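Local coordinates for protein carbohydrate binding module E1 (Uncultured bacterium, PDB 5KLE) that binds cellulose-type beta-glucan chains, here a cellopentaose, as a small all-beta carbohydrate-binding module, at residues A49-I54 with I83-R88; F23-G28 with F90-D95; L40-W45 with T69-A74; F13-A18 with A27-K32. One frame throughout, in Å; residues are numbered along the deposited sequence. Where two conformers were deposited one is given.

Contact 1. Residues A49-I54 with I83-R88; sequences ASSYNI and IVSASR
The ring of Tyr52 meets Ile83 obliquely, CE1 lying 3.8 Å from Ile83 CG1, and the two side chains run alongside each other in the same direction into the interior. With CG beside the backbone N of Tyr52 (chi1 -50°), the ring leans back along its own strand, where its OH donates to Ser50 OG at 2.7 Å. Phe90 and Val92 of the facing sheet pack against this tyrosine, which thus lies between the two sheets. The amide of Asn53 lies slantwise to Val84, whose CG2 comes to 3.5 Å from Asn53 ND2, while Asn53 OD1 takes the backbone N-H of Gly60.

Strand 50-54 and residues 83-86 run antiparallel, their axes at 172°, but the register slips by one residue: Val84 and Ser85 both face Ser51, a classic beta bulge. Ser51 N donates to Ser85 O (3.1 Å) and Val84 N to Ser51 O (2.8 Å), both moderately bent. The two serine hydroxyls of the middle pair meet tip to tip, Ser51 OG to Ser85 OG at 2.7 Å, on the face turned away from Tyr52 and Ile83. Where the strands part, one water accepts from Ser87 N and donates to Ala49 O, 2.6 Å away; a second sits on Ser85 OG at 2.8 Å.

The two faces thus differ in chemistry: one carries the Ser51-Ser85 hydroxyl pair, whereas on the other Tyr52 and Ile83 pack together and the buried phenol hydroxyl donates to Ser50 OG within its own strand, which satisfies its proton.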
loop_
_atom_site.group_PDB
_atom_site.type_symbol
_atom_site.label_atom_id
_atom_site.label_comp_id
_atom_site.label_asym_id
_atom_site.label_seq_id
_atom_site.Cartn_x
_atom_site.Cartn_y
_atom_site.Cartn_z
ATOM N N ALA A 49 2.307 -9.885 -8.815
ATOM C CA ALA A 49 1.587 -8.659 -9.132
ATOM C C ALA A 49 0.594 -8.301 -8.032
ATOM O O ALA A 49 -0.046 -9.179 -7.440
ATOM C CB ALA A 49 0.810 -8.853 -10.429
ATOM N N SER A 50 0.453 -7.000 -7.764
ATOM C CA SER A 50 -0.477 -6.531 -6.737
ATOM C C SER A 50 -1.188 -5.249 -7.164
ATOM O O SER A 50 -0.750 -4.545 -8.076
ATOM C CB SER A 50 0.260 -6.324 -5.389
ATOM O OG SER A 50 1.303 -5.367 -5.514
ATOM N N SER A 51 -2.310 -4.946 -6.502
ATOM C CA SER A 51 -3.023 -3.693 -6.752
ATOM C C SER A 51 -3.580 -3.133 -5.448
ATOM O O SER A 51 -3.824 -3.878 -4.497
ATOM C CB SER A 51 -4.118 -3.839 -7.801
ATOM O OG SER A 51 -5.209 -4.595 -7.318
ATOM N N TYR A 52 -3.802 -1.808 -5.431
ATOM C CA TYR A 52 -4.116 -1.064 -4.214
ATOM C C TYR A 52 -5.114 0.058 -4.469
ATOM O O TYR A 52 -5.159 0.651 -5.557
ATOM C CB TYR A 52 -2.849 -0.337 -3.671
ATOM C CG TYR A 52 -1.631 -1.241 -3.558
ATOM C CD1 TYR A 52 -1.279 -1.837 -2.330
ATOM C CD2 TYR A 52 -0.869 -1.575 -4.698
ATOM C CE1 TYR A 52 -0.191 -2.701 -2.235
ATOM C CE2 TYR A 52 0.223 -2.477 -4.609
ATOM C CZ TYR A 52 0.569 -2.995 -3.356
ATOM O OH TYR A 52 1.633 -3.896 -3.247
ATOM N N ASN A 53 -5.884 0.371 -3.437
ATOM C CA ASN A 53 -6.713 1.581 -3.379
ATOM C C ASN A 53 -6.359 2.353 -2.115
ATOM O O ASN A 53 -6.320 1.765 -1.025
ATOM C CB ASN A 53 -8.215 1.261 -3.274
ATOM C CG ASN A 53 -8.798 0.644 -4.535
ATOM O OD1 ASN A 53 -8.266 0.816 -5.627
ATOM N ND2 ASN A 53 -9.945 -0.048 -4.390
ATOM N N ILE A 54 -6.156 3.671 -2.239
ATOM C CA ILE A 54 -5.898 4.529 -1.079
ATOM C C ILE A 54 -7.210 5.174 -0.663
ATOM O O ILE A 54 -7.913 5.762 -1.505
ATOM C CB ILE A 54 -4.856 5.612 -1.412
ATOM C CG1 ILE A 54 -3.524 4.952 -1.736
ATOM C CG2 ILE A 54 -4.737 6.621 -0.261
ATOM C CD1 ILE A 54 -2.405 5.916 -2.125
ATOM N N ILE A 83 -4.905 -3.498 0.062
ATOM C CA ILE A 83 -4.368 -4.414 -0.949
ATOM C C ILE A 83 -5.559 -5.117 -1.603
ATOM O O ILE A 83 -6.214 -5.974 -1.005
ATOM C CB ILE A 83 -3.344 -5.397 -0.372
ATOM C CG1 ILE A 83 -2.265 -4.612 0.378
ATOM C CG2 ILE A 83 -2.702 -6.206 -1.518
ATOM C CD1 ILE A 83 -1.101 -5.441 0.863
ATOM N N VAL A 84 -5.856 -4.720 -2.833
ATOM C CA VAL A 84 -7.064 -5.170 -3.511
ATOM C C VAL A 84 -6.885 -6.575 -4.044
ATOM O O VAL A 84 -7.810 -7.400 -3.980
ATOM C CB VAL A 84 -7.424 -4.169 -4.626
ATOM C CG1 VAL A 84 -8.588 -4.728 -5.448
ATOM C CG2 VAL A 84 -7.821 -2.822 -4.001
ATOM N N SER A 85 -5.711 -6.877 -4.600
ATOM C CA SER A 85 -5.502 -8.176 -5.223
ATOM C C SER A 85 -4.024 -8.515 -5.126
ATOM O O SER A 85 -3.162 -7.626 -5.148
ATOM C CB SER A 85 -5.959 -8.177 -6.689
ATOM O OG SER A 85 -5.204 -7.268 -7.467
ATOM N N ALA A 86 -3.745 -9.824 -5.035
ATOM C CA ALA A 86 -2.407 -10.424 -5.070
ATOM C C ALA A 86 -2.605 -11.931 -4.945
ATOM O O ALA A 86 -3.373 -12.371 -4.079
ATOM C CB ALA A 86 -1.535 -9.927 -3.890
ATOM N N SER A 87 -1.907 -12.733 -5.764
ATOM C CA SER A 87 -2.163 -14.174 -5.771
ATOM C C SER A 87 -1.635 -14.913 -4.546
ATOM O O SER A 87 -2.128 -16.022 -4.269
ATOM C CB SER A 87 -1.584 -14.853 -7.014
ATOM O OG SER A 87 -0.164 -14.922 -6.914
ATOM N N ARG A 88 -0.672 -14.347 -3.819
ATOM C CA ARG A 88 0.009 -15.008 -2.702
ATOM C C ARG A 88 0.719 -13.934 -1.886
ATOM O O ARG A 88 0.878 -12.797 -2.340
ATOM C CB ARG A 88 1.013 -16.061 -3.187
ATOM C CG ARG A 88 2.202 -15.514 -4.051
ATOM C CD ARG A 88 3.110 -16.640 -4.642
ATOM N NE ARG A 88 2.313 -17.500 -5.551
ATOM C CZ ARG A 88 2.529 -17.682 -6.846
ATOM N NH1 ARG A 88 3.615 -17.176 -7.472
ATOM N NH2 ARG A 88 1.636 -18.410 -7.500
HETATM O O HOH W 1 -0.895 -11.560 -8.112
HETATM O O HOH W 2 -3.011 -8.273 -8.873
#

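Contact 2. Residues F23-G28 with F90-D95; sequences FSAVAG and FNVKFD. With BGC (beta-D-glucopyranose), chain B.
Phe23 lies beside Val92 and ends at Phe94. Its CB leaves strand 23-25 on the inner face, and a chi1 of 65° sets CG between the backbone N and the carbonyl carbon, which lays the ring alongside Val92. CD1 passes 3.5 Å from Val92 O. Further out, CG1 of Val92 sits over one ring face, 3.6 Å from Phe23 CZ, in a CH-pi contact displaced toward the rim. At the far end the edge of the Phe23 ring is turned to the face of Phe94, a T-shaped pair with planes at 85° and centroids 5.8 Å apart.

Strand 23-25 is the border strand of the antiparallel four-stranded sheet, and four backbone bonds join Phe23 and Ala25 to Val92 and Phe90 of strand 90-96. Ala25 N to Phe90 O, at 2.8 Å, lies nearly along the C=O axis. The CB of Ala25 rests over one face of the Phe90 ring, 4.0 Å from Phe90 CZ, and also touches Val92 CG1. On the other face of the sheet the extended chain of Lys93 leads away from strand 23-25 to the bound sugar, where Lys93 NZ donates to O3 (2.9 Å) and O2 (3.0 Å) of the chain B glucose.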
loop_
_atom_site.group_PDB
_atom_site.type_symbol
_atom_site.label_atom_id
_atom_site.label_comp_id
_atom_site.label_asym_id
_atom_site.label_seq_id
_atom_site.Cartn_x
_atom_site.Cartn_y
_atom_site.Cartn_z
ATOM N N PHE A 23 7.693 -5.621 4.582
ATOM C CA PHE A 23 6.846 -6.451 5.429
ATOM C C PHE A 23 6.055 -7.398 4.531
ATOM O O PHE A 23 5.902 -7.160 3.335
ATOM C CB PHE A 23 5.959 -5.597 6.347
ATOM C CG PHE A 23 4.954 -4.754 5.609
ATOM C CD1 PHE A 23 5.289 -3.512 5.079
ATOM C CD2 PHE A 23 3.661 -5.240 5.414
ATOM C CE1 PHE A 23 4.317 -2.744 4.400
ATOM C CE2 PHE A 23 2.706 -4.501 4.743
ATOM C CZ PHE A 23 3.025 -3.265 4.223
ATOM N N SER A 24 5.586 -8.493 5.108
ATOM C CA SER A 24 4.801 -9.471 4.363
ATOM C C SER A 24 3.362 -9.006 4.252
ATOM O O SER A 24 2.751 -8.628 5.263
ATOM C CB SER A 24 4.815 -10.807 5.105
ATOM O OG SER A 24 4.161 -11.800 4.336
ATOM N N ALA A 25 2.824 -9.020 3.026
ATOM C CA ALA A 25 1.508 -8.459 2.730
ATOM C C ALA A 25 0.664 -9.472 1.980
ATOM O O ALA A 25 1.199 -10.327 1.250
ATOM C CB ALA A 25 1.661 -7.215 1.866
ATOM N N VAL A 26 -0.664 -9.364 2.139
ATOM C CA VAL A 26 -1.592 -10.248 1.439
ATOM C C VAL A 26 -2.817 -9.468 0.989
ATOM O O VAL A 26 -3.184 -8.442 1.578
ATOM C CB VAL A 26 -2.103 -11.472 2.254
ATOM C CG1 VAL A 26 -1.021 -12.513 2.503
ATOM C CG2 VAL A 26 -2.647 -11.021 3.508
ATOM N N ALA A 27 -3.457 -9.970 -0.065
ATOM C CA ALA A 27 -4.725 -9.395 -0.514
ATOM C C ALA A 27 -5.713 -9.289 0.645
ATOM O O ALA A 27 -5.914 -10.258 1.408
ATOM C CB ALA A 27 -5.317 -10.260 -1.629
ATOM N N GLY A 28 -6.383 -8.122 0.739
ATOM C CA GLY A 28 -7.322 -7.835 1.815
ATOM C C GLY A 28 -6.736 -7.026 2.956
ATOM O O GLY A 28 -7.505 -6.460 3.752
ATOM N N PHE A 90 3.475 -11.591 -0.278
ATOM C CA PHE A 90 4.648 -11.032 -0.939
ATOM C C PHE A 90 5.267 -9.993 -0.017
ATOM O O PHE A 90 4.623 -9.525 0.928
ATOM C CB PHE A 90 4.278 -10.424 -2.322
ATOM C CG PHE A 90 3.272 -9.274 -2.249
ATOM C CD1 PHE A 90 1.901 -9.494 -2.023
ATOM C CD2 PHE A 90 3.688 -7.991 -2.451
ATOM C CE1 PHE A 90 0.994 -8.400 -1.970
ATOM C CE2 PHE A 90 2.799 -6.914 -2.407
ATOM C CZ PHE A 90 1.456 -7.105 -2.151
ATOM N N ASN A 91 6.536 -9.635 -0.254
ATOM C CA ASN A 91 7.186 -8.620 0.586
ATOM C C ASN A 91 7.126 -7.272 -0.126
ATOM O O ASN A 91 7.571 -7.147 -1.275
ATOM C CB ASN A 91 8.648 -8.969 0.863
ATOM C CG ASN A 91 8.800 -10.142 1.790
ATOM O OD1 ASN A 91 7.936 -10.412 2.638
ATOM N ND2 ASN A 91 9.944 -10.812 1.691
ATOM N N VAL A 92 6.624 -6.253 0.575
ATOM C CA VAL A 92 6.407 -4.936 -0.017
ATOM C C VAL A 92 6.975 -3.888 0.923
ATOM O O VAL A 92 7.048 -4.110 2.136
ATOM C CB VAL A 92 4.900 -4.702 -0.277
ATOM C CG1 VAL A 92 4.148 -4.546 1.036
ATOM C CG2 VAL A 92 4.690 -3.490 -1.186
ATOM N N LYS A 93 7.402 -2.739 0.364
ATOM C CA LYS A 93 7.710 -1.573 1.201
ATOM C C LYS A 93 7.078 -0.312 0.646
ATOM O O LYS A 93 6.869 -0.182 -0.559
ATOM C CB LYS A 93 9.198 -1.356 1.468
ATOM C CG LYS A 93 10.063 -1.330 0.230
ATOM C CD LYS A 93 11.506 -1.164 0.705
ATOM C CE LYS A 93 12.513 -1.389 -0.361
ATOM N NZ LYS A 93 13.906 -1.225 0.221
ATOM N N PHE A 94 6.722 0.587 1.567
ATOM C CA PHE A 94 6.225 1.917 1.236
ATOM C C PHE A 94 7.302 2.935 1.598
ATOM O O PHE A 94 7.995 2.784 2.609
ATOM C CB PHE A 94 4.953 2.257 2.032
ATOM C CG PHE A 94 3.772 1.340 1.764
ATOM C CD1 PHE A 94 3.750 0.445 0.689
ATOM C CD2 PHE A 94 2.676 1.382 2.611
ATOM C CE1 PHE A 94 2.632 -0.412 0.467
ATOM C CE2 PHE A 94 1.560 0.556 2.393
ATOM C CZ PHE A 94 1.540 -0.346 1.317
ATOM N N ASP A 95 7.448 3.980 0.766
ATOM C CA ASP A 95 8.463 5.012 0.968
ATOM C C ASP A 95 7.922 6.314 0.377
ATOM O O ASP A 95 6.803 6.361 -0.156
ATOM C CB ASP A 95 9.808 4.573 0.335
ATOM C CG ASP A 95 11.055 5.124 1.065
ATOM O OD1 ASP A 95 11.034 6.246 1.609
ATOM O OD2 ASP A 95 12.103 4.423 1.060
HETATM C C2 BGC B . 15.307 -0.894 -3.293
HETATM C C3 BGC B . 15.838 -2.254 -2.947
HETATM C C4 BGC B . 15.839 -3.144 -4.188
HETATM C C5 BGC B . 16.592 -2.496 -5.272
HETATM C C6 BGC B . 16.412 -3.199 -6.594
HETATM C C1 BGC B . 16.105 -0.316 -4.460
HETATM O O2 BGC B . 15.379 -0.055 -2.151
HETATM O O3 BGC B . 15.023 -2.803 -1.928
HETATM O O4 BGC B . 16.480 -4.301 -3.936
HETATM O O5 BGC B . 16.134 -1.193 -5.511
HETATM O O6 BGC B . 16.833 -2.348 -7.605
#

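Contact 3. Residues L40-W45 with T69-A74; sequences LQIGSW and TTVANA. With BGC (beta-D-glucopyranose), chain B; BGC (beta-D-glucopyranose), chain C.
Gln41 and Thr70 stand side by side, pointing the same way from neighbouring strands, and meet through their polar ends. The glutamine chain bends at chi2 (-74°), which turns its amide over toward Thr70 and lets Thr70 OG1 donate to Gln41 OE1 at 2.8 Å, in the carbonyl plane and on a lone pair. The other end of the amide, Gln41 NE2, is bonded to Thr39 O, so the group is gripped at both atoms and its flip is fixed.

On the opposite face Leu40 and Val71 also lie side by side, Leu40 CD2 being 4.0 Å from Val71 CB, and the CB of Ala74 closes on Leu40 CB at the same distance. Ile42 crosses Val71 at a slant, its CD1 4.1 Å from Val71 CG2. Thr69 shares this face but spends its hydroxyl on Thr62 O and Asn63 ND2.

In the backbone pairing Ile42 and Thr69 exchange bonds in both directions, and Val71 N donates to Leu40 O; Thr69 N to Ile42 O, 2.7 Å, is almost straight (176°). At the end of the pairing a water links the type II turn from Val71 to Ala74 to strand 40-44, donating to Val71 O (2.7 Å) and accepting from Leu40 N and, at longer range, Ala74 N.

Just past strand 40-44, one face of the Trp45 indole lies against the junction of two linked glucose units, chain B C4 and chain C C1 both over it. Trp68, edge-to-face with Trp45, belongs to the same site, and such sugar packing on a tryptophan face is the hallmark of carbohydrate-binding modules.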
loop_
_atom_site.group_PDB
_atom_site.type_symbol
_atom_site.label_atom_id
_atom_site.label_comp_id
_atom_site.label_asym_id
_atom_site.label_seq_id
_atom_site.Cartn_x
_atom_site.Cartn_y
_atom_site.Cartn_z
ATOM N N LEU A 40 4.561 9.441 -2.753
ATOM C CA LEU A 40 4.485 8.047 -2.285
ATOM C C LEU A 40 5.061 7.077 -3.322
ATOM O O LEU A 40 4.858 7.240 -4.529
ATOM C CB LEU A 40 3.018 7.681 -2.009
ATOM C CG LEU A 40 2.730 6.237 -1.601
ATOM C CD1 LEU A 40 3.229 6.036 -0.159
ATOM C CD2 LEU A 40 1.222 5.918 -1.678
ATOM N N GLN A 41 5.767 6.051 -2.840
ATOM C CA GLN A 41 6.344 4.985 -3.663
ATOM C C GLN A 41 5.988 3.641 -3.013
ATOM O O GLN A 41 6.071 3.504 -1.781
ATOM C CB GLN A 41 7.885 5.130 -3.687
ATOM C CG GLN A 41 8.396 6.561 -3.871
ATOM C CD GLN A 41 8.248 7.110 -5.286
ATOM O OE1 GLN A 41 8.246 6.344 -6.266
ATOM N NE2 GLN A 41 8.199 8.434 -5.406
ATOM N N ILE A 42 5.571 2.655 -3.831
ATOM C CA ILE A 42 5.240 1.288 -3.384
ATOM C C ILE A 42 6.146 0.342 -4.160
ATOM O O ILE A 42 6.140 0.373 -5.400
ATOM C CB ILE A 42 3.764 0.924 -3.615
ATOM C CG1 ILE A 42 2.864 1.910 -2.863
ATOM C CG2 ILE A 42 3.549 -0.561 -3.219
ATOM C CD1 ILE A 42 1.369 1.737 -3.176
ATOM N N GLY A 43 6.935 -0.472 -3.448
ATOM C CA GLY A 43 7.931 -1.335 -4.091
ATOM C C GLY A 43 7.895 -2.784 -3.650
ATOM O O GLY A 43 7.728 -3.085 -2.464
ATOM N N SER A 44 8.089 -3.700 -4.617
ATOM C CA SER A 44 8.215 -5.111 -4.275
ATOM C C SER A 44 9.067 -5.793 -5.327
ATOM O O SER A 44 9.029 -5.417 -6.506
ATOM C CB SER A 44 6.845 -5.792 -4.222
ATOM O OG SER A 44 6.964 -7.171 -3.875
ATOM N N TRP A 45 9.772 -6.845 -4.902
ATOM C CA TRP A 45 10.698 -7.591 -5.756
ATOM C C TRP A 45 10.382 -9.088 -5.724
ATOM O O TRP A 45 11.178 -9.912 -6.229
ATOM C CB TRP A 45 12.175 -7.274 -5.432
ATOM C CG TRP A 45 12.449 -5.863 -5.825
ATOM C CD1 TRP A 45 13.001 -5.444 -6.991
ATOM C CD2 TRP A 45 12.133 -4.679 -5.071
ATOM N NE1 TRP A 45 13.039 -4.065 -7.026
ATOM C CE2 TRP A 45 12.502 -3.574 -5.860
ATOM C CE3 TRP A 45 11.557 -4.452 -3.818
ATOM C CZ2 TRP A 45 12.332 -2.252 -5.426
ATOM C CZ3 TRP A 45 11.378 -3.133 -3.387
ATOM C CH2 TRP A 45 11.738 -2.058 -4.201
ATOM N N THR A 69 6.395 1.455 -7.865
ATOM C CA THR A 69 5.311 2.233 -8.455
ATOM C C THR A 69 5.287 3.591 -7.774
ATOM O O THR A 69 5.158 3.670 -6.547
ATOM C CB THR A 69 3.983 1.517 -8.213
ATOM O OG1 THR A 69 4.020 0.239 -8.859
ATOM C CG2 THR A 69 2.851 2.332 -8.805
ATOM N N THR A 70 5.374 4.660 -8.567
ATOM C CA THR A 70 5.200 6.014 -8.055
ATOM C C THR A 70 3.711 6.353 -8.044
ATOM O O THR A 70 3.008 6.103 -9.038
ATOM C CB THR A 70 5.976 6.999 -8.936
ATOM O OG1 THR A 70 7.361 6.662 -8.876
ATOM C CG2 THR A 70 5.787 8.422 -8.475
ATOM N N VAL A 71 3.213 6.874 -6.916
ATOM C CA VAL A 71 1.792 7.225 -6.791
ATOM C C VAL A 71 1.684 8.742 -6.637
ATOM O O VAL A 71 1.800 9.287 -5.525
ATOM C CB VAL A 71 1.131 6.498 -5.614
ATOM C CG1 VAL A 71 -0.371 6.829 -5.554
ATOM C CG2 VAL A 71 1.340 4.978 -5.722
ATOM N N ALA A 72 1.453 9.448 -7.743
ATOM C CA ALA A 72 1.234 10.883 -7.665
ATOM C C ALA A 72 -0.101 11.180 -6.982
ATOM O O ALA A 72 -1.025 10.354 -6.966
ATOM C CB ALA A 72 1.256 11.514 -9.067
ATOM N N ASN A 73 -0.169 12.332 -6.348
ATOM C CA ASN A 73 -1.425 12.836 -5.805
ATOM C C ASN A 73 -1.897 12.087 -4.559
ATOM O O ASN A 73 -3.080 12.139 -4.223
ATOM C CB ASN A 73 -2.542 12.873 -6.862
ATOM C CG ASN A 73 -2.119 13.575 -8.142
ATOM O OD1 ASN A 73 -1.453 14.617 -8.112
ATOM N ND2 ASN A 73 -2.499 13.000 -9.280
ATOM N N ALA A 74 -1.015 11.393 -3.851
ATOM C CA ALA A 74 -1.339 10.877 -2.527
ATOM C C ALA A 74 -1.057 11.960 -1.488
ATOM O O ALA A 74 0.004 12.595 -1.514
ATOM C CB ALA A 74 -0.520 9.618 -2.235
HETATM C C2 BGC B . 15.307 -0.894 -3.293
HETATM C C3 BGC B . 15.838 -2.254 -2.947
HETATM C C4 BGC B . 15.839 -3.144 -4.188
HETATM C C5 BGC B . 16.592 -2.496 -5.272
HETATM C C6 BGC B . 16.412 -3.199 -6.594
HETATM C C1 BGC B . 16.105 -0.316 -4.460
HETATM O O2 BGC B . 15.379 -0.055 -2.151
HETATM O O3 BGC B . 15.023 -2.803 -1.928
HETATM O O4 BGC B . 16.480 -4.301 -3.936
HETATM O O5 BGC B . 16.134 -1.193 -5.511
HETATM O O6 BGC B . 16.833 -2.348 -7.605
HETATM C C2 BGC C . 16.615 -6.523 -4.546
HETATM C C3 BGC C . 15.886 -7.883 -4.321
HETATM C C4 BGC C . 15.428 -7.993 -2.925
HETATM C C5 BGC C . 14.653 -6.752 -2.439
HETATM C C6 BGC C . 14.351 -6.985 -0.986
HETATM C C1 BGC C . 15.740 -5.417 -4.015
HETATM O O2 BGC C . 16.974 -6.163 -5.843
HETATM O O3 BGC C . 16.840 -8.902 -4.356
HETATM O O4 BGC C . 14.687 -9.165 -2.672
HETATM O O5 BGC C . 15.482 -5.647 -2.674
HETATM O O6 BGC C . 14.110 -5.720 -0.356
HETATM O O HOH W 3 2.211 11.134 -3.549
#

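Contact 4. Residues F13-A18 with A27-K32; sequences FNKTAA and AGDCIK
A chi1 of 69° places Asn14 CG between its backbone N and carbonyl carbon and folds the amide back over the start of the other strand, where Asn14 OD1 receives Cys30 N (2.9 Å, 171°) and ND2 donates to Asp29 OD1. Asp29 OD1 lies close to the amide plane of Asn14, but ND2 comes to it from above the carboxylate, the two planes being 58° apart. Lys15, stretched out beyond CG, brings NZ to the syn side of Asp29 OD2, though tilted out of the carboxylate plane, in a salt bridge of 2.8 Å. Further bonds tie Lys15 NZ to Ser24 O and Asp29 OD2 to Val26 N, so the ion pair also spans the turn leading out of strand 23-25.

Strand 15-16 runs parallel to 30-35 at the border of the mixed five-stranded sheet; as in a parallel pair, Lys32 is bonded through its N to Lys15 O and through its O to Ala17 N, the latter at 2.9 Å.

Beyond the strand pairing, Phe13 lays one ring face against the chain of Lys32, whose CB is 3.8 Å from Phe13 CD2. Phe13 CB also rests on Cys30 SG (3.8 Å), the sulfur that forms the disulfide with Cys8. On the inner side Ile31 divides its branches, CD1 touching Lys15 CB and CG2 meeting Ala17 CB at 3.7 Å.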
loop_
_atom_site.group_PDB
_atom_site.type_symbol
_atom_site.label_atom_id
_atom_site.label_comp_id
_atom_site.label_asym_id
_atom_site.label_seq_id
_atom_site.Cartn_x
_atom_site.Cartn_y
_atom_site.Cartn_z
ATOM N N PHE A 13 -7.543 -0.736 10.192
ATOM C CA PHE A 13 -6.275 -1.137 9.591
ATOM C C PHE A 13 -5.650 -2.257 10.422
ATOM O O PHE A 13 -5.708 -2.254 11.667
ATOM C CB PHE A 13 -5.319 0.066 9.465
ATOM C CG PHE A 13 -4.889 0.675 10.778
ATOM C CD1 PHE A 13 -5.694 1.635 11.418
ATOM C CD2 PHE A 13 -3.699 0.296 11.380
ATOM C CE1 PHE A 13 -5.286 2.224 12.616
ATOM C CE2 PHE A 13 -3.297 0.858 12.587
ATOM C CZ PHE A 13 -4.081 1.815 13.206
ATOM N N ASN A 14 -5.078 -3.248 9.736
ATOM C CA ASN A 14 -4.522 -4.402 10.424
ATOM C C ASN A 14 -3.004 -4.461 10.429
ATOM O O ASN A 14 -2.445 -5.312 11.140
ATOM C CB ASN A 14 -5.114 -5.722 9.869
ATOM C CG ASN A 14 -4.655 -6.044 8.452
ATOM O OD1 ASN A 14 -4.369 -5.144 7.641
ATOM N ND2 ASN A 14 -4.606 -7.339 8.138
ATOM N N LYS A 15 -2.334 -3.554 9.723
ATOM C CA LYS A 15 -0.877 -3.470 9.710
ATOM C C LYS A 15 -0.464 -2.010 9.601
ATOM O O LYS A 15 -1.206 -1.191 9.050
ATOM C CB LYS A 15 -0.296 -4.265 8.532
ATOM C CG LYS A 15 -0.543 -5.797 8.635
ATOM C CD LYS A 15 -0.027 -6.554 7.413
ATOM C CE LYS A 15 -0.174 -8.056 7.672
ATOM N NZ LYS A 15 0.137 -8.906 6.442
ATOM N N THR A 16 0.739 -1.693 10.082
ATOM C CA THR A 16 1.317 -0.352 9.960
ATOM C C THR A 16 2.682 -0.448 9.287
ATOM O O THR A 16 3.567 -1.169 9.774
ATOM C CB THR A 16 1.440 0.314 11.335
ATOM O OG1 THR A 16 0.142 0.444 11.951
ATOM C CG2 THR A 16 2.057 1.703 11.204
ATOM N N ALA A 17 2.858 0.290 8.176
ATOM C CA ALA A 17 4.139 0.263 7.455
ATOM C C ALA A 17 5.048 1.348 7.996
ATOM O O ALA A 17 4.613 2.473 8.275
ATOM C CB ALA A 17 3.903 0.514 5.963
ATOM N N ALA A 18 6.340 1.019 8.105
ATOM C CA ALA A 18 7.380 2.005 8.391
ATOM C C ALA A 18 8.136 2.349 7.117
ATOM O O ALA A 18 8.360 1.476 6.267
ATOM C CB ALA A 18 8.358 1.484 9.441
ATOM N N ALA A 27 -3.457 -9.970 -0.065
ATOM C CA ALA A 27 -4.725 -9.395 -0.514
ATOM C C ALA A 27 -5.713 -9.289 0.645
ATOM O O ALA A 27 -5.914 -10.258 1.408
ATOM C CB ALA A 27 -5.317 -10.260 -1.629
ATOM N N GLY A 28 -6.383 -8.122 0.739
ATOM C CA GLY A 28 -7.322 -7.835 1.815
ATOM C C GLY A 28 -6.736 -7.026 2.956
ATOM O O GLY A 28 -7.505 -6.460 3.752
ATOM N N ASP A 29 -5.410 -6.961 3.063
ATOM C CA ASP A 29 -4.808 -6.169 4.135
ATOM C C ASP A 29 -5.167 -4.693 3.972
ATOM O O ASP A 29 -5.450 -4.223 2.868
ATOM C CB ASP A 29 -3.272 -6.291 4.090
ATOM C CG ASP A 29 -2.727 -7.571 4.733
ATOM O OD1 ASP A 29 -3.443 -8.263 5.499
ATOM O OD2 ASP A 29 -1.537 -7.859 4.459
ATOM N N CYS A 30 -5.164 -3.963 5.097
ATOM C CA CYS A 30 -5.427 -2.528 5.165
ATOM C C CYS A 30 -4.278 -1.905 5.951
ATOM O O CYS A 30 -4.185 -2.107 7.174
ATOM C CB CYS A 30 -6.762 -2.295 5.873
ATOM S SG CYS A 30 -7.108 -0.515 6.126
ATOM N N ILE A 31 -3.383 -1.201 5.246
ATOM C CA ILE A 31 -2.096 -0.768 5.789
ATOM C C ILE A 31 -2.181 0.721 6.119
ATOM O O ILE A 31 -2.523 1.539 5.244
ATOM C CB ILE A 31 -0.974 -0.965 4.750
ATOM C CG1 ILE A 31 -1.042 -2.344 4.091
ATOM C CG2 ILE A 31 0.425 -0.662 5.400
ATOM C CD1 ILE A 31 -0.882 -3.397 5.028
ATOM N N LYS A 32 -1.776 1.108 7.333
ATOM C CA LYS A 32 -1.597 2.514 7.675
ATOM C C LYS A 32 -0.165 2.910 7.318
ATOM O O LYS A 32 0.784 2.196 7.667
ATOM C CB LYS A 32 -1.797 2.722 9.177
ATOM C CG LYS A 32 -1.640 4.179 9.633
ATOM C CD LYS A 32 -1.735 4.314 11.161
ATOM C CE LYS A 32 -1.593 5.755 11.600
ATOM N NZ LYS A 32 -1.945 5.847 13.065
#

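In the fold
Contacts 1 and 4 belong to the mixed sheet, contacts 2 and 3 to the antiparallel sheet facing it. Each has a buried side: Tyr52 and Ile83 of contact 1 meet Phe90 and Ala25 of contact 2 between the layers, Ile54 reaches Leu40 of contact 3, and Phe94 and Phe23 pack on Ile31 and Ala17 of contact 4. The polar groups lie nearer the surface, among them Ser51 and Ser85, Lys93, Thr70 and Asn14. Contacts 2 and 3 hold the neighbouring strands 90-96 and 40-44 and both carry sugar-binding side chains, a lysine giving hydrogen bonds and a tryptophan stacking. Contact 4 differs in its salt bridge and disulfide cysteine, contact 1 in its bulge.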